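Local coordinates for protein aminotransferase TlmJ (Streptoalloteichus hindustanus, PDB 5UID) that probably catalyses pyridoxal 5'-phosphate-dependent transamination, as a member of the DegT/DnrJ/EryC1 family of aminotransferases, at residues F103-P108 / S344-E349; S159-A164 / S299-W304. All blocks are in the same frame, centred on the assembly; numbering follows the deposited sequence.

Interaction 1. Residues F103-P108 / S344-E349; sequences FCDVDP and SLPGAE
The carboxylate of D105 is the flat group at the centre, with L345 on one face and the backbone N-H groups of G347 and A348 at its oxygens. CB of L345 lies over that face, 3.6 Å from D105 CG. At the rim, OD2 turns its syn lone pair to G347 N (3.0 Å, a fairly straight 162°), while OD1 takes A348 N at 2.7 Å, nearly along its own C-O axis. OD1 also accepts from V106 N on the anti side, 34° out of the plane, so three N-H groups fix the carboxylate's rotation. Aspartate suits the place because its short side chain offers two acceptors to amides that the first helical turn cannot pair internally, and its negative charge probably gains from the helix dipole. P346, which has no N-H to satisfy, fits the start of the helix. G347, with no side chain, lets the chains close in, its CA making a C-H contact with V106 O at 3.5 Å. The branched L345 lies along the backbone leaving the strand: with CG anti to the carbonyl carbon (chi1 -63°), CD1 reaches C104 O at 3.6 Å and CB of F103, and CD2 lies beside D105 N. V106 CG2 packs on A348 CB at 4.0 Å. E349 OE2 accepts from L345 N, the N-cap residue, and has a second partner in H334. An aspartate thus meets the amino end of helix 346-354 just past edge strand 100-104 of the large sheet, joining the carboxy-terminal part of a fold-type I aminotransferase to its seven-stranded core.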
ATOM      1  N   PHE A 103       0.549  23.806  12.797  1.00 32.91           N
ATOM      2  CA  PHE A 103      -0.784  23.439  13.251  1.00 30.63           C
ATOM      3  C   PHE A 103      -1.613  24.671  13.594  1.00 31.65           C
ATOM      4  O   PHE A 103      -1.120  25.623  14.209  1.00 36.20           O
ATOM      5  CB  PHE A 103      -0.695  22.512  14.464  1.00 33.35           C
ATOM      6  CG  PHE A 103      -0.007  21.208  14.176  1.00 31.94           C
ATOM      7  CD1 PHE A 103      -0.597  20.271  13.346  1.00 30.93           C
ATOM      8  CD2 PHE A 103       1.226  20.919  14.737  1.00 34.69           C
ATOM      9  CE1 PHE A 103       0.033  19.069  13.074  1.00 30.59           C
ATOM     10  CE2 PHE A 103       1.862  19.719  14.474  1.00 30.09           C
ATOM     11  CZ  PHE A 103       1.264  18.794  13.640  1.00 29.78           C
ATOM     12  N   CYS A 104      -2.879  24.648  13.190  1.00 25.60           N
ATOM     13  CA  CYS A 104      -3.826  25.701  13.519  1.00 32.28           C
ATOM     14  C   CYS A 104      -4.909  25.157  14.441  1.00 27.13           C
ATOM     15  O   CYS A 104      -5.103  23.944  14.568  1.00 34.39           O
ATOM     16  CB  CYS A 104      -4.456  26.303  12.255  1.00 34.87           C
ATOM     17  SG  CYS A 104      -5.670  25.252  11.422  1.00 35.66           S
ATOM     18  N   ASP A 105      -5.616  26.076  15.091  1.00 26.16           N
ATOM     19  CA  ASP A 105      -6.623  25.721  16.077  1.00 30.45           C
ATOM     20  C   ASP A 105      -7.913  25.274  15.389  1.00 32.75           C
ATOM     21  O   ASP A 105      -8.046  25.315  14.161  1.00 33.06           O
ATOM     22  CB  ASP A 105      -6.877  26.900  17.012  1.00 32.24           C
ATOM     23  CG  ASP A 105      -7.182  26.460  18.427  1.00 38.73           C
ATOM     24  OD1 ASP A 105      -7.490  25.264  18.620  1.00 39.21           O
ATOM     25  OD2 ASP A 105      -7.113  27.305  19.344  1.00 37.61           O
ATOM     26  N   VAL A 106      -8.881  24.834  16.197  1.00 28.79           N
ATOM     27  CA  VAL A 106     -10.174  24.374  15.706  1.00 33.70           C
ATOM     28  C   VAL A 106     -11.276  24.927  16.599  1.00 34.57           C
ATOM     29  O   VAL A 106     -11.051  25.312  17.749  1.00 32.62           O
ATOM     30  CB  VAL A 106     -10.282  22.829  15.653  1.00 36.61           C
ATOM     31  CG1 VAL A 106      -9.230  22.237  14.723  1.00 28.56           C
ATOM     32  CG2 VAL A 106     -10.169  22.238  17.054  1.00 36.73           C
ATOM     33  N   ASP A 107     -12.480  24.964  16.046  1.00 33.49           N
ATOM     34  CA  ASP A 107     -13.681  25.223  16.832  1.00 28.49           C
ATOM     35  C   ASP A 107     -13.924  24.032  17.750  1.00 30.55           C
ATOM     36  O   ASP A 107     -14.090  22.910  17.255  1.00 36.58           O
ATOM     37  CB  ASP A 107     -14.867  25.446  15.889  1.00 36.19           C
ATOM     38  CG  ASP A 107     -16.133  25.885  16.608  1.00 41.18           C
ATOM     39  OD1 ASP A 107     -16.347  25.509  17.781  1.00 44.25           O
ATOM     40  OD2 ASP A 107     -16.933  26.607  15.980  1.00 46.71           O
ATOM     41  N   PRO A 108     -13.948  24.214  19.073  1.00 30.67           N
ATOM     42  CA  PRO A 108     -14.121  23.052  19.961  1.00 35.89           C
ATOM     43  C   PRO A 108     -15.475  22.372  19.825  1.00 35.93           C
ATOM     44  O   PRO A 108     -15.591  21.179  20.125  1.00 31.13           O
ATOM     45  CB  PRO A 108     -13.927  23.651  21.362  1.00 39.63           C
ATOM     46  CG  PRO A 108     -14.255  25.095  21.209  1.00 36.80           C
ATOM     47  CD  PRO A 108     -13.809  25.475  19.825  1.00 28.91           C
ATOM     48  N   SER A 344       0.386  27.240  21.868  1.00 59.96           N
ATOM     49  CA  SER A 344      -0.884  26.858  22.463  1.00 53.97           C
ATOM     50  C   SER A 344      -2.001  26.978  21.436  1.00 48.19           C
ATOM     51  O   SER A 344      -2.046  27.934  20.657  1.00 47.85           O
ATOM     52  CB  SER A 344      -1.199  27.728  23.680  1.00 55.84           C
ATOM     53  OG  SER A 344      -2.438  27.359  24.262  1.00 59.29           O
ATOM     54  N   LEU A 345      -2.894  25.991  21.433  1.00 47.49           N
ATOM     55  CA  LEU A 345      -4.104  26.008  20.612  1.00 43.06           C
ATOM     56  C   LEU A 345      -5.256  25.637  21.535  1.00 39.95           C
ATOM     57  O   LEU A 345      -5.585  24.454  21.691  1.00 31.50           O
ATOM     58  CB  LEU A 345      -3.995  25.050  19.425  1.00 31.78           C
ATOM     59  CG  LEU A 345      -2.908  25.346  18.387  1.00 32.29           C
ATOM     60  CD1 LEU A 345      -2.807  24.215  17.373  1.00 30.04           C
ATOM     61  CD2 LEU A 345      -3.168  26.673  17.685  1.00 34.82           C
ATOM     62  N   PRO A 346      -5.883  26.629  22.176  1.00 32.75           N
ATOM     63  CA  PRO A 346      -6.897  26.314  23.199  1.00 32.34           C
ATOM     64  C   PRO A 346      -8.065  25.498  22.680  1.00 34.00           C
ATOM     65  O   PRO A 346      -8.581  24.639  23.406  1.00 35.08           O
ATOM     66  CB  PRO A 346      -7.346  27.702  23.677  1.00 31.70           C
ATOM     67  CG  PRO A 346      -6.194  28.598  23.372  1.00 42.26           C
ATOM     68  CD  PRO A 346      -5.595  28.071  22.101  1.00 40.23           C
ATOM     69  N   GLY A 347      -8.502  25.741  21.443  1.00 26.62           N
ATOM     70  CA  GLY A 347      -9.644  25.007  20.920  1.00 38.22           C
ATOM     71  C   GLY A 347      -9.376  23.518  20.815  1.00 35.11           C
ATOM     72  O   GLY A 347     -10.163  22.696  21.292  1.00 34.49           O
ATOM     73  N   ALA A 348      -8.253  23.152  20.196  1.00 34.18           N
ATOM     74  CA  ALA A 348      -7.925  21.739  20.036  1.00 28.36           C
ATOM     75  C   ALA A 348      -7.604  21.089  21.376  1.00 30.71           C
ATOM     76  O   ALA A 348      -7.945  19.922  21.603  1.00 28.50           O
ATOM     77  CB  ALA A 348      -6.755  21.581  19.064  1.00 23.54           C
ATOM     78  N   GLU A 349      -6.949  21.827  22.275  1.00 31.48           N
ATOM     79  CA  GLU A 349      -6.628  21.286  23.592  1.00 34.27           C
ATOM     80  C   GLU A 349      -7.896  20.994  24.383  1.00 37.96           C
ATOM     81  O   GLU A 349      -8.035  19.922  24.983  1.00 41.51           O
ATOM     82  CB  GLU A 349      -5.725  22.262  24.351  1.00 37.60           C
ATOM     83  CG  GLU A 349      -4.337  22.416  23.744  1.00 41.90           C
ATOM     84  CD  GLU A 349      -3.564  23.594  24.315  1.00 44.94           C
ATOM     85  OE1 GLU A 349      -3.995  24.149  25.347  1.00 49.60           O
ATOM     86  OE2 GLU A 349      -2.525  23.967  23.727  1.00 42.59           O
TER

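Interaction 2. Residues S159-A164 / S299-W304; sequences SACAVA and SYYFYW
One hydrogen bond joins the two segments: A164 N donates a hydrogen bond to S299 OG at 2.8 Å, with an N-H...O angle of 154°. With chi1 at -57° the hydroxyl swings to the side away from the serine's own carbonyl and meets the loop backbone, where OG is also hydrogen-bonded to the hydroxyl of S165. A small polar side chain is apt here, since it can satisfy a backbone amide in a buried setting without pushing the chains apart. The loop helps itself too, as A162 N bonds back to S159 O and closes a type I beta turn.

That turn follows strand 155-158 of the large mixed sheet, at the carboxy ends of its parallel strands, the side on which fold-type I enzymes build their cofactor site. The opposing segment leads into strand 303-306 of the small two-stranded sheet and runs nearly antiparallel to the loop.

Sulfur-aromatic contacts come from C161, whose SG lies 5.1 Å from the centroid of the Y301 ring and 5.2 Å from that of F302, approaching both obliquely. Cysteine is small and polarisable enough to serve two rings at once. The rings also meet each other: Y301 CD2 sits 3.5 Å above the plane of F302, offset toward its rim, and F302 goes on to meet Y134.

Van der Waals packing completes the join. C161 CB touches Y301 CD2 at 3.9 Å, and C161 O rests 3.5 Å from Y301 CB and close to S299 CB. Tyrosine combines this apolar flank with a polar end, for its OH is hydrogen-bonded to the backbone oxygen of M186, next to K187, the predicted Schiff-base lysine. The side chains of V163 and A164 also touch L262 and V266 of helix 249-280.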
ATOM      1  N   SER A 159     -10.453  14.005   2.747  1.00 20.61           N
ATOM      2  CA  SER A 159     -11.882  13.726   2.759  1.00 23.09           C
ATOM      3  C   SER A 159     -12.215  12.336   3.299  1.00 25.87           C
ATOM      4  O   SER A 159     -13.283  11.798   2.980  1.00 29.71           O
ATOM      5  CB  SER A 159     -12.452  13.890   1.349  1.00 25.21           C
ATOM      6  OG  SER A 159     -12.013  15.110   0.777  1.00 30.78           O
ATOM      7  N   ALA A 160     -11.338  11.750   4.117  1.00 25.36           N
ATOM      8  CA  ALA A 160     -11.585  10.396   4.607  1.00 26.86           C
ATOM      9  C   ALA A 160     -12.821  10.327   5.497  1.00 29.92           C
ATOM     10  O   ALA A 160     -13.456   9.271   5.591  1.00 32.08           O
ATOM     11  CB  ALA A 160     -10.358   9.876   5.353  1.00 23.46           C
ATOM     12  N   CYS A 161     -13.181  11.432   6.154  1.00 23.40           N
ATOM     13  CA  CYS A 161     -14.385  11.472   6.975  1.00 23.93           C
ATOM     14  C   CYS A 161     -15.649  11.766   6.176  1.00 28.13           C
ATOM     15  O   CYS A 161     -16.750  11.616   6.718  1.00 24.33           O
ATOM     16  CB  CYS A 161     -14.259  12.536   8.071  1.00 26.97           C
ATOM     17  SG  CYS A 161     -12.805  12.428   9.128  1.00 30.22           S
ATOM     18  N   ALA A 162     -15.528  12.179   4.915  1.00 27.47           N
ATOM     19  CA  ALA A 162     -16.639  12.792   4.190  1.00 30.69           C
ATOM     20  C   ALA A 162     -16.752  12.203   2.783  1.00 31.90           C
ATOM     21  O   ALA A 162     -16.721  12.915   1.780  1.00 29.60           O
ATOM     22  CB  ALA A 162     -16.452  14.306   4.138  1.00 20.26           C
ATOM     23  N   VAL A 163     -16.911  10.878   2.709  1.00 28.60           N
ATOM     24  CA  VAL A 163     -16.994  10.223   1.409  1.00 24.82           C
ATOM     25  C   VAL A 163     -18.291  10.561   0.681  1.00 27.18           C
ATOM     26  O   VAL A 163     -18.357  10.438  -0.547  1.00 32.23           O
ATOM     27  CB  VAL A 163     -16.830   8.698   1.571  1.00 25.88           C
ATOM     28  CG1 VAL A 163     -18.109   8.072   2.122  1.00 21.26           C
ATOM     29  CG2 VAL A 163     -16.425   8.053   0.250  1.00 21.85           C
ATOM     30  N   ALA A 164     -19.329  10.996   1.405  1.00 26.23           N
ATOM     31  CA  ALA A 164     -20.604  11.356   0.794  1.00 26.77           C
ATOM     32  C   ALA A 164     -21.080  12.749   1.193  1.00 31.64           C
ATOM     33  O   ALA A 164     -22.225  13.106   0.897  1.00 29.77           O
ATOM     34  CB  ALA A 164     -21.684  10.325   1.148  1.00 23.81           C
ATOM     35  N   SER A 299     -21.623  12.726   5.988  1.00 34.56           N
ATOM     36  CA  SER A 299     -21.495  11.284   5.839  1.00 29.40           C
ATOM     37  C   SER A 299     -21.792  10.540   7.135  1.00 32.71           C
ATOM     38  O   SER A 299     -21.931   9.312   7.109  1.00 27.25           O
ATOM     39  CB  SER A 299     -20.087  10.931   5.353  1.00 24.60           C
ATOM     40  OG  SER A 299     -19.789  11.584   4.131  1.00 29.14           O
ATOM     41  N   TYR A 300     -21.892  11.260   8.256  1.00 32.51           N
ATOM     42  CA  TYR A 300     -22.146  10.684   9.576  1.00 27.26           C
ATOM     43  C   TYR A 300     -21.096   9.625   9.920  1.00 25.64           C
ATOM     44  O   TYR A 300     -21.396   8.451  10.144  1.00 27.70           O
ATOM     45  CB  TYR A 300     -23.572  10.129   9.666  1.00 28.04           C
ATOM     46  CG  TYR A 300     -24.615  11.198   9.429  1.00 28.49           C
ATOM     47  CD1 TYR A 300     -25.073  11.990  10.472  1.00 25.47           C
ATOM     48  CD2 TYR A 300     -25.116  11.436   8.158  1.00 28.97           C
ATOM     49  CE1 TYR A 300     -26.017  12.980  10.256  1.00 26.46           C
ATOM     50  CE2 TYR A 300     -26.057  12.419   7.932  1.00 31.95           C
ATOM     51  CZ  TYR A 300     -26.505  13.189   8.983  1.00 31.81           C
ATOM     52  OH  TYR A 300     -27.442  14.171   8.759  1.00 32.78           O
ATOM     53  N   TYR A 301     -19.843  10.076   9.960  1.00 30.22           N
ATOM     54  CA  TYR A 301     -18.712   9.219  10.295  1.00 32.42           C
ATOM     55  C   TYR A 301     -18.451   9.172  11.796  1.00 30.54           C
ATOM     56  O   TYR A 301     -18.164   8.099  12.338  1.00 34.15           O
ATOM     57  CB  TYR A 301     -17.459   9.693   9.554  1.00 30.75           C
ATOM     58  CG  TYR A 301     -16.253   8.806   9.760  1.00 33.61           C
ATOM     59  CD1 TYR A 301     -16.327   7.439   9.523  1.00 35.68           C
ATOM     60  CD2 TYR A 301     -15.038   9.335  10.183  1.00 29.49           C
ATOM     61  CE1 TYR A 301     -15.229   6.620   9.710  1.00 37.11           C
ATOM     62  CE2 TYR A 301     -13.933   8.524  10.368  1.00 33.37           C
ATOM     63  CZ  TYR A 301     -14.035   7.167  10.132  1.00 35.63           C
ATOM     64  OH  TYR A 301     -12.941   6.353  10.319  1.00 36.16           O
ATOM     65  N   PHE A 302     -18.539  10.314  12.476  1.00 27.21           N
ATOM     66  CA  PHE A 302     -18.439  10.394  13.925  1.00 25.54           C
ATOM     67  C   PHE A 302     -19.751  10.901  14.505  1.00 26.56           C
ATOM     68  O   PHE A 302     -20.430  11.743  13.908  1.00 26.88           O
ATOM     69  CB  PHE A 302     -17.323  11.352  14.381  1.00 25.17           C
ATOM     70  CG  PHE A 302     -15.940  10.921  13.999  1.00 24.47           C
ATOM     71  CD1 PHE A 302     -15.583   9.585  13.993  1.00 22.30           C
ATOM     72  CD2 PHE A 302     -14.985  11.868  13.660  1.00 26.59           C
ATOM     73  CE1 PHE A 302     -14.301   9.201  13.648  1.00 28.96           C
ATOM     74  CE2 PHE A 302     -13.704  11.490  13.309  1.00 29.50           C
ATOM     75  CZ  PHE A 302     -13.361  10.154  13.305  1.00 32.29           C
ATOM     76  N   TYR A 303     -20.098  10.394  15.684  1.00 23.65           N
ATOM     77  CA  TYR A 303     -21.081  11.045  16.547  1.00 27.85           C
ATOM     78  C   TYR A 303     -20.352  11.407  17.835  1.00 32.03           C
ATOM     79  O   TYR A 303     -20.199  10.570  18.730  1.00 36.61           O
ATOM     80  CB  TYR A 303     -22.294  10.162  16.815  1.00 26.93           C
ATOM     81  CG  TYR A 303     -23.415  10.938  17.467  1.00 26.71           C
ATOM     82  CD1 TYR A 303     -24.362  11.603  16.698  1.00 29.49           C
ATOM     83  CD2 TYR A 303     -23.509  11.035  18.850  1.00 31.31           C
ATOM     84  CE1 TYR A 303     -25.381  12.326  17.288  1.00 27.34           C
ATOM     85  CE2 TYR A 303     -24.524  11.758  19.448  1.00 30.99           C
ATOM     86  CZ  TYR A 303     -25.457  12.401  18.660  1.00 29.42           C
ATOM     87  OH  TYR A 303     -26.471  13.118  19.248  1.00 31.72           O
ATOM     88  N   TRP A 304     -19.895  12.651  17.923  1.00 30.39           N
ATOM     89  CA  TRP A 304     -19.085  13.108  19.044  1.00 30.53           C
ATOM     90  C   TRP A 304     -19.953  13.873  20.035  1.00 35.97           C
ATOM     91  O   TRP A 304     -20.731  14.749  19.645  1.00 36.90           O
ATOM     92  CB  TRP A 304     -17.926  13.983  18.559  1.00 24.02           C
ATOM     93  CG  TRP A 304     -18.340  15.283  17.919  1.00 27.16           C
ATOM     94  CD1 TRP A 304     -18.319  16.521  18.494  1.00 29.69           C
ATOM     95  CD2 TRP A 304     -18.823  15.471  16.581  1.00 31.52           C
ATOM     96  NE1 TRP A 304     -18.759  17.466  17.600  1.00 33.76           N
ATOM     97  CE2 TRP A 304     -19.075  16.849  16.419  1.00 34.49           C
ATOM     98  CE3 TRP A 304     -19.067  14.609  15.506  1.00 29.68           C
ATOM     99  CZ2 TRP A 304     -19.561  17.384  15.226  1.00 32.40           C
ATOM    100  CZ3 TRP A 304     -19.550  15.142  14.323  1.00 27.11           C
ATOM    101  CH2 TRP A 304     -19.791  16.517  14.192  1.00 30.23           C
TER

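Along the chain the order is 103-108, 159-164, 299-304, 344-349, so interaction 1 encloses interaction 2. Their centres lie 20 Å apart and their nearest atoms about 5 Å, without touching. Both tie the large sheet to the carboxy-terminal part: strands 100-104 and 155-158 belong to that sheet, separated by 79-83 and 126-132, whereas strand 303-306 pairs with strand 355-358, which directly follows helix 346-354. W304 adds a further link, its NE1 bonding to A109 O just beyond 103-108. Interaction 1 is partly buried at the sheet's edge and interaction 2 buried near the chain's centre, so the two parts are joined at both depths.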